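Local coordinates for choline binding protein PCPA (Streptococcus pneumoniae, PDB 4CP6) that is a pneumococcal vaccine antigen that probably attaches to the bacterial surface through choline and presents a leucine-rich repeat domain, at residues Val44-Phe49 with Ser82-Glu87; Thr237-Tyr242 with Tyr251-Glu256. One frame throughout, in Å; residues are numbered along the deposited sequence. Where two conformers were deposited one is given.

Overall arrangement
From the N terminus, the chain runs through antiparallel strands before interaction 1 closes a long loop: 32 residues, with strands 57-59, 63-66 and 69-76 among them, separate V44-F49 from S82-E87. This contact joins the loop after strand 35-40 to the loop after strand 69-76, near the N-terminal end of the repeats. The chain then continues through the repeats and passes to the other side of its centre, where interaction 2 closes a short loop of eight residues between T237-Y242 and Y251-E256, linking the sheet of strand 238-241 to that of strand 250-252. The loops follow in series, neither nested nor crossed. The centres of interactions 1 and 2 are about 44 Å apart; the nearest atoms of interactions 1 and 2 are about 26 Å apart.

Interaction 1: residues Val44-Phe49 with Ser82-Glu87; sequences VTPVEF and SYYPDE
P46 turns its ring toward S82 and Y84, meeting the serine with CB and CG and the tyrosine with CG alone. P46 CB lies 3.5 Å from S82 O, carbon against carbonyl oxygen. In the modelled conformer of S82, one of two, P46 CG also lies 3.3 Å from S82 OG; that hydroxyl is hydrogen-bonded to the backbone oxygen of Q79. Y84 presents its edge, not a face: P46 CG sits near the ring plane, 4.1 Å from Y84 CD2. Y84 CG stands beside its own backbone N (chi1 -67°), which brings the CD2 edge up to the proline, while H113 stacks on the ring and Q79 OE1 is hydrogen-bonded to the Y84 hydroxyl. A water bridges the two backbones, donating to V47 O (3.0 Å) and S82 O (2.9 Å), although it has more acceptors in reach than protons. The two loops leave neighbouring parallel strands, 35-40 and 69-76, and lead to another such pair, 57-59 and 97-100, as successive turns of a solenoid do. With 107 Å² buried in all, the direct contact relies on the proline ring lying against the S82 carbonyl oxygen and the aromatic edge of Y84, while the water and backbone hydrogen bonding between V47 and A80, just ahead of S82, supply the polar linkage.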
loop_
_atom_site.group_PDB
_atom_site.type_symbol
_atom_site.label_atom_id
_atom_site.label_comp_id
_atom_site.label_asym_id
_atom_site.label_seq_id
_atom_site.Cartn_x
_atom_site.Cartn_y
_atom_site.Cartn_z
ATOM N N VAL A 44 27.111 -3.758 4.278
ATOM C CA VAL A 44 27.359 -3.023 3.029
ATOM C C VAL A 44 27.192 -3.942 1.821
ATOM O O VAL A 44 26.460 -3.612 0.878
ATOM C CB VAL A 44 28.778 -2.354 3.042
ATOM C CG1 VAL A 44 29.023 -1.546 1.763
ATOM C CG2 VAL A 44 28.986 -1.479 4.290
ATOM N N THR A 45 27.892 -5.089 1.831
ATOM C CA THR A 45 27.837 -6.005 0.706
ATOM C C THR A 45 27.185 -7.338 1.080
ATOM O O THR A 45 27.263 -7.787 2.237
ATOM C CB THR A 45 29.259 -6.250 0.132
ATOM O OG1 THR A 45 30.097 -6.709 1.181
ATOM C CG2 THR A 45 29.852 -4.988 -0.532
ATOM N N PRO A 46 26.638 -8.022 0.069
ATOM C CA PRO A 46 26.018 -9.313 0.327
ATOM C C PRO A 46 27.043 -10.418 0.483
ATOM O O PRO A 46 28.146 -10.381 -0.093
ATOM C CB PRO A 46 25.194 -9.572 -0.947
ATOM C CG PRO A 46 25.142 -8.264 -1.686
ATOM C CD PRO A 46 26.434 -7.611 -1.339
ATOM N N VAL A 47 26.661 -11.436 1.210
ATOM C CA VAL A 47 27.405 -12.675 1.302
ATOM C C VAL A 47 27.427 -13.268 -0.117
ATOM O O VAL A 47 26.405 -13.294 -0.829
ATOM C CB VAL A 47 26.697 -13.657 2.265
ATOM C CG1 VAL A 47 27.244 -15.096 2.127
ATOM C CG2 VAL A 47 26.775 -13.154 3.697
ATOM N N GLU A 48 28.624 -13.699 -0.542
ATOM C CA GLU A 48 28.798 -14.335 -1.836
ATOM C C GLU A 48 28.781 -15.849 -1.637
ATOM O O GLU A 48 29.566 -16.370 -0.847
ATOM C CB GLU A 48 30.139 -13.908 -2.411
ATOM C CG GLU A 48 30.395 -14.475 -3.789
ATOM C CD GLU A 48 31.600 -13.826 -4.428
ATOM O OE1 GLU A 48 31.478 -12.657 -4.860
ATOM O OE2 GLU A 48 32.676 -14.464 -4.452
ATOM N N PHE A 49 27.921 -16.549 -2.371
ATOM C CA PHE A 49 27.772 -17.988 -2.287
ATOM C C PHE A 49 28.643 -18.684 -3.316
ATOM O O PHE A 49 28.963 -18.106 -4.355
ATOM C CB PHE A 49 26.292 -18.391 -2.475
ATOM C CG PHE A 49 25.411 -17.914 -1.336
ATOM C CD1 PHE A 49 25.323 -18.642 -0.157
ATOM C CD2 PHE A 49 24.725 -16.707 -1.422
ATOM C CE1 PHE A 49 24.528 -18.198 0.904
ATOM C CE2 PHE A 49 23.936 -16.258 -0.358
ATOM C CZ PHE A 49 23.836 -17.011 0.795
ATOM N N SER A 82 21.067 -10.212 0.468
ATOM C CA SER A 82 20.408 -9.616 -0.669
ATOM C C SER A 82 20.915 -10.258 -1.957
ATOM O O SER A 82 22.059 -10.765 -2.017
ATOM C CB SER A 82 20.633 -8.112 -0.716
ATOM O OG SER A 82 22.017 -7.865 -0.854
ATOM N N TYR A 83 20.089 -10.222 -2.971
ATOM C CA TYR A 83 20.438 -10.740 -4.275
ATOM C C TYR A 83 20.438 -9.560 -5.192
ATOM O O TYR A 83 19.426 -8.846 -5.310
ATOM C CB TYR A 83 19.458 -11.829 -4.767
ATOM C CG TYR A 83 19.705 -12.161 -6.222
ATOM C CD1 TYR A 83 20.698 -13.073 -6.588
ATOM C CD2 TYR A 83 19.120 -11.400 -7.237
ATOM C CE1 TYR A 83 20.998 -13.314 -7.930
ATOM C CE2 TYR A 83 19.474 -11.575 -8.578
ATOM C CZ TYR A 83 20.407 -12.542 -8.920
ATOM O OH TYR A 83 20.726 -12.740 -10.251
ATOM N N TYR A 84 21.573 -9.383 -5.867
ATOM C CA TYR A 84 21.757 -8.373 -6.895
ATOM C C TYR A 84 22.431 -8.973 -8.101
ATOM O O TYR A 84 23.394 -9.730 -7.974
ATOM C CB TYR A 84 22.615 -7.204 -6.404
ATOM C CG TYR A 84 21.944 -6.386 -5.339
ATOM C CD1 TYR A 84 21.021 -5.397 -5.672
ATOM C CD2 TYR A 84 22.317 -6.509 -4.007
ATOM C CE1 TYR A 84 20.412 -4.620 -4.687
ATOM C CE2 TYR A 84 21.738 -5.723 -3.020
ATOM C CZ TYR A 84 20.773 -4.792 -3.359
ATOM O OH TYR A 84 20.201 -4.042 -2.367
ATOM N N PRO A 85 21.997 -8.567 -9.288
ATOM C CA PRO A 85 22.703 -8.984 -10.501
ATOM C C PRO A 85 24.057 -8.282 -10.573
ATOM O O PRO A 85 24.285 -7.251 -9.918
ATOM C CB PRO A 85 21.794 -8.523 -11.625
ATOM C CG PRO A 85 21.048 -7.336 -11.054
ATOM C CD PRO A 85 20.908 -7.611 -9.579
ATOM N N ASP A 86 24.967 -8.854 -11.368
ATOM C CA ASP A 86 26.291 -8.296 -11.551
ATOM C C ASP A 86 26.327 -7.554 -12.876
ATOM O O ASP A 86 25.649 -7.958 -13.831
ATOM C CB ASP A 86 27.312 -9.440 -11.583
ATOM C CG ASP A 86 28.723 -8.937 -11.457
ATOM O OD1 ASP A 86 29.146 -8.646 -10.312
ATOM O OD2 ASP A 86 29.385 -8.785 -12.501
ATOM N N GLU A 87 27.132 -6.476 -12.952
ATOM C CA GLU A 87 27.285 -5.683 -14.176
ATOM C C GLU A 87 27.692 -6.560 -15.384
ATOM O O GLU A 87 27.287 -6.269 -16.507
ATOM C CB GLU A 87 28.252 -4.487 -13.948
ATOM C CG GLU A 87 29.572 -4.540 -14.713
ATOM C CD GLU A 87 30.828 -4.349 -13.886
ATOM O OE1 GLU A 87 30.903 -3.355 -13.125
ATOM O OE2 GLU A 87 31.754 -5.181 -14.022
HETATM O O HOH W 1 23.409 -12.883 -0.569
#

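Interaction 2: residues Thr237-Tyr242 with Tyr251-Glu256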
loop_
_atom_site.group_PDB
_atom_site.type_symbol
_atom_site.label_atom_id
_atom_site.label_comp_id
_atom_site.label_asym_id
_atom_site.label_seq_id
_atom_site.Cartn_x
_atom_site.Cartn_y
_atom_site.Cartn_z
ATOM N N THR A 237 -15.238 3.080 11.983
ATOM C CA THR A 237 -15.156 4.450 11.478
ATOM C C THR A 237 -14.211 4.562 10.290
ATOM O O THR A 237 -14.342 5.503 9.500
ATOM C CB THR A 237 -14.762 5.441 12.558
ATOM O OG1 THR A 237 -13.430 5.172 13.037
ATOM C CG2 THR A 237 -15.787 5.484 13.689
ATOM N N GLN A 238 -13.244 3.631 10.174
ATOM C CA GLN A 238 -12.276 3.670 9.073
ATOM C C GLN A 238 -12.417 2.423 8.263
ATOM O O GLN A 238 -12.234 1.324 8.808
ATOM C CB GLN A 238 -10.819 3.800 9.604
ATOM C CG GLN A 238 -10.606 4.981 10.568
ATOM C CD GLN A 238 -9.248 5.022 11.207
ATOM O OE1 GLN A 238 -9.086 4.727 12.397
ATOM N NE2 GLN A 238 -8.263 5.480 10.452
ATOM N N LEU A 239 -12.721 2.549 6.960
ATOM C CA LEU A 239 -12.680 1.415 6.059
ATOM C C LEU A 239 -11.242 1.456 5.539
ATOM O O LEU A 239 -10.855 2.377 4.802
ATOM C CB LEU A 239 -13.740 1.516 4.942
ATOM C CG LEU A 239 -13.921 0.253 4.122
ATOM C CD1 LEU A 239 -15.274 0.302 3.365
ATOM C CD2 LEU A 239 -12.732 0.006 3.138
ATOM N N ILE A 240 -10.430 0.483 5.994
ATOM C CA ILE A 240 -9.010 0.496 5.693
ATOM C C ILE A 240 -8.721 -0.142 4.337
ATOM O O ILE A 240 -7.960 0.426 3.548
ATOM C CB ILE A 240 -8.219 -0.188 6.831
ATOM C CG1 ILE A 240 -8.451 0.563 8.161
ATOM C CG2 ILE A 240 -6.694 -0.254 6.512
ATOM C CD1 ILE A 240 -7.918 -0.168 9.400
ATOM N N TYR A 241 -9.263 -1.346 4.088
ATOM C CA TYR A 241 -8.951 -2.008 2.829
ATOM C C TYR A 241 -10.051 -2.915 2.376
ATOM O O TYR A 241 -10.466 -3.812 3.125
ATOM C CB TYR A 241 -7.615 -2.771 2.913
ATOM C CG TYR A 241 -7.214 -3.338 1.564
ATOM C CD1 TYR A 241 -7.003 -2.500 0.465
ATOM C CD2 TYR A 241 -7.102 -4.714 1.367
ATOM C CE1 TYR A 241 -6.679 -3.020 -0.785
ATOM C CE2 TYR A 241 -6.727 -5.239 0.136
ATOM C CZ TYR A 241 -6.538 -4.393 -0.943
ATOM O OH TYR A 241 -6.239 -4.918 -2.186
ATOM N N TYR A 242 -10.505 -2.711 1.114
ATOM C CA TYR A 242 -11.489 -3.560 0.467
ATOM C C TYR A 242 -10.682 -4.435 -0.498
ATOM O O TYR A 242 -10.098 -3.915 -1.468
ATOM C CB TYR A 242 -12.472 -2.686 -0.281
ATOM C CG TYR A 242 -13.650 -3.473 -0.826
ATOM C CD1 TYR A 242 -13.555 -4.161 -2.033
ATOM C CD2 TYR A 242 -14.880 -3.460 -0.176
ATOM C CE1 TYR A 242 -14.648 -4.845 -2.563
ATOM C CE2 TYR A 242 -15.981 -4.132 -0.701
ATOM C CZ TYR A 242 -15.854 -4.836 -1.880
ATOM O OH TYR A 242 -16.957 -5.462 -2.409
ATOM N N TYR A 251 -21.886 -3.022 -3.190
ATOM C CA TYR A 251 -21.459 -2.920 -1.792
ATOM C C TYR A 251 -21.968 -1.648 -1.208
ATOM O O TYR A 251 -22.038 -0.617 -1.902
ATOM C CB TYR A 251 -19.912 -2.944 -1.705
ATOM C CG TYR A 251 -19.350 -2.948 -0.295
ATOM C CD1 TYR A 251 -19.404 -4.093 0.490
ATOM C CD2 TYR A 251 -18.712 -1.821 0.230
ATOM C CE1 TYR A 251 -18.889 -4.105 1.781
ATOM C CE2 TYR A 251 -18.182 -1.823 1.517
ATOM C CZ TYR A 251 -18.286 -2.968 2.289
ATOM O OH TYR A 251 -17.778 -2.997 3.552
ATOM N N LYS A 252 -22.322 -1.702 0.093
ATOM C CA LYS A 252 -22.746 -0.556 0.845
ATOM C C LYS A 252 -21.829 -0.425 2.063
ATOM O O LYS A 252 -21.715 -1.369 2.835
ATOM C CB LYS A 252 -24.203 -0.697 1.336
ATOM C CG LYS A 252 -25.213 -0.808 0.202
ATOM C CD LYS A 252 -26.645 -0.936 0.733
ATOM C CE LYS A 252 -27.559 -1.477 -0.335
ATOM N NZ LYS A 252 -28.326 -2.648 0.165
ATOM N N THR A 253 -21.170 0.728 2.242
ATOM C CA THR A 253 -20.352 0.910 3.440
ATOM C C THR A 253 -21.289 0.973 4.657
ATOM O O THR A 253 -22.425 1.478 4.587
ATOM C CB THR A 253 -19.484 2.161 3.327
ATOM O OG1 THR A 253 -20.327 3.305 3.058
ATOM C CG2 THR A 253 -18.418 2.022 2.277
ATOM N N PRO A 254 -20.804 0.499 5.820
ATOM C CA PRO A 254 -21.653 0.546 7.028
ATOM C C PRO A 254 -21.920 1.957 7.501
ATOM O O PRO A 254 -21.177 2.891 7.190
ATOM C CB PRO A 254 -20.848 -0.252 8.068
ATOM C CG PRO A 254 -19.444 -0.285 7.562
ATOM C CD PRO A 254 -19.499 -0.150 6.057
ATOM N N LYS A 255 -23.029 2.138 8.248
ATOM C CA LYS A 255 -23.448 3.452 8.702
ATOM C C LYS A 255 -22.417 4.203 9.562
ATOM O O LYS A 255 -22.449 5.429 9.607
ATOM C CB LYS A 255 -24.805 3.369 9.436
ATOM C CG LYS A 255 -24.775 2.552 10.734
ATOM C CD LYS A 255 -26.087 2.721 11.503
ATOM C CE LYS A 255 -26.041 2.041 12.845
ATOM N NZ LYS A 255 -27.323 2.215 13.581
ATOM N N GLU A 256 -21.499 3.466 10.226
ATOM C CA GLU A 256 -20.490 4.055 11.106
ATOM C C GLU A 256 -19.314 4.647 10.353
ATOM O O GLU A 256 -18.551 5.362 10.961
ATOM C CB GLU A 256 -19.903 2.972 12.035
ATOM C CG GLU A 256 -20.896 2.360 13.025
ATOM C CD GLU A 256 -21.686 1.164 12.521
ATOM O OE1 GLU A 256 -21.420 0.693 11.391
ATOM O OE2 GLU A 256 -22.560 0.678 13.279
#
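Y242 points the edge of its ring into a face of Y251, a T-shaped pair inside the leucine-rich repeat solenoid, with centroids 4.8 Å apart and planes at 72°. The atom that leads is Y242 CE2, which hangs 3.5 Å above the Y251 plane over the middle of the ring and is equally near Y251 CG and Y251 CD1. At the edge of the Y251 ring, near its plane, stands L239 CD1, 4.0 Å from Y251 CE2. Y242 itself stacks on F265, so the aromatic packing continues beyond the pair. The chain leaves strand 238-241, reaches strand 250-252 in the facing sheet, and returns as strand 259-260 beside the first, completing one turn of the solenoid. Both tyrosines carry CG anti to the backbone N (chi1 -176° for Y251), and the two side chains run past each other in opposite directions, with the Y242 edge meeting the Y251 face. L239 adds a second link, because its CD1 also touches T253 CG2 at 3.7 Å, the two side chains crossing at about a right angle. T253 OG1 bonds to N277 OD1, so that threonine gives its methyl to the core and its hydroxyl to the next turn. F232 of strand 230-233 packs against L239, Y251 and P254. At the far end from the rings, where the chain is about to return, T237 comes up to the backbone of E256: its CA-H points almost straight at the carbonyl oxygen, with T237 CA 3.6 Å from E256 O and 166° at the hydrogen.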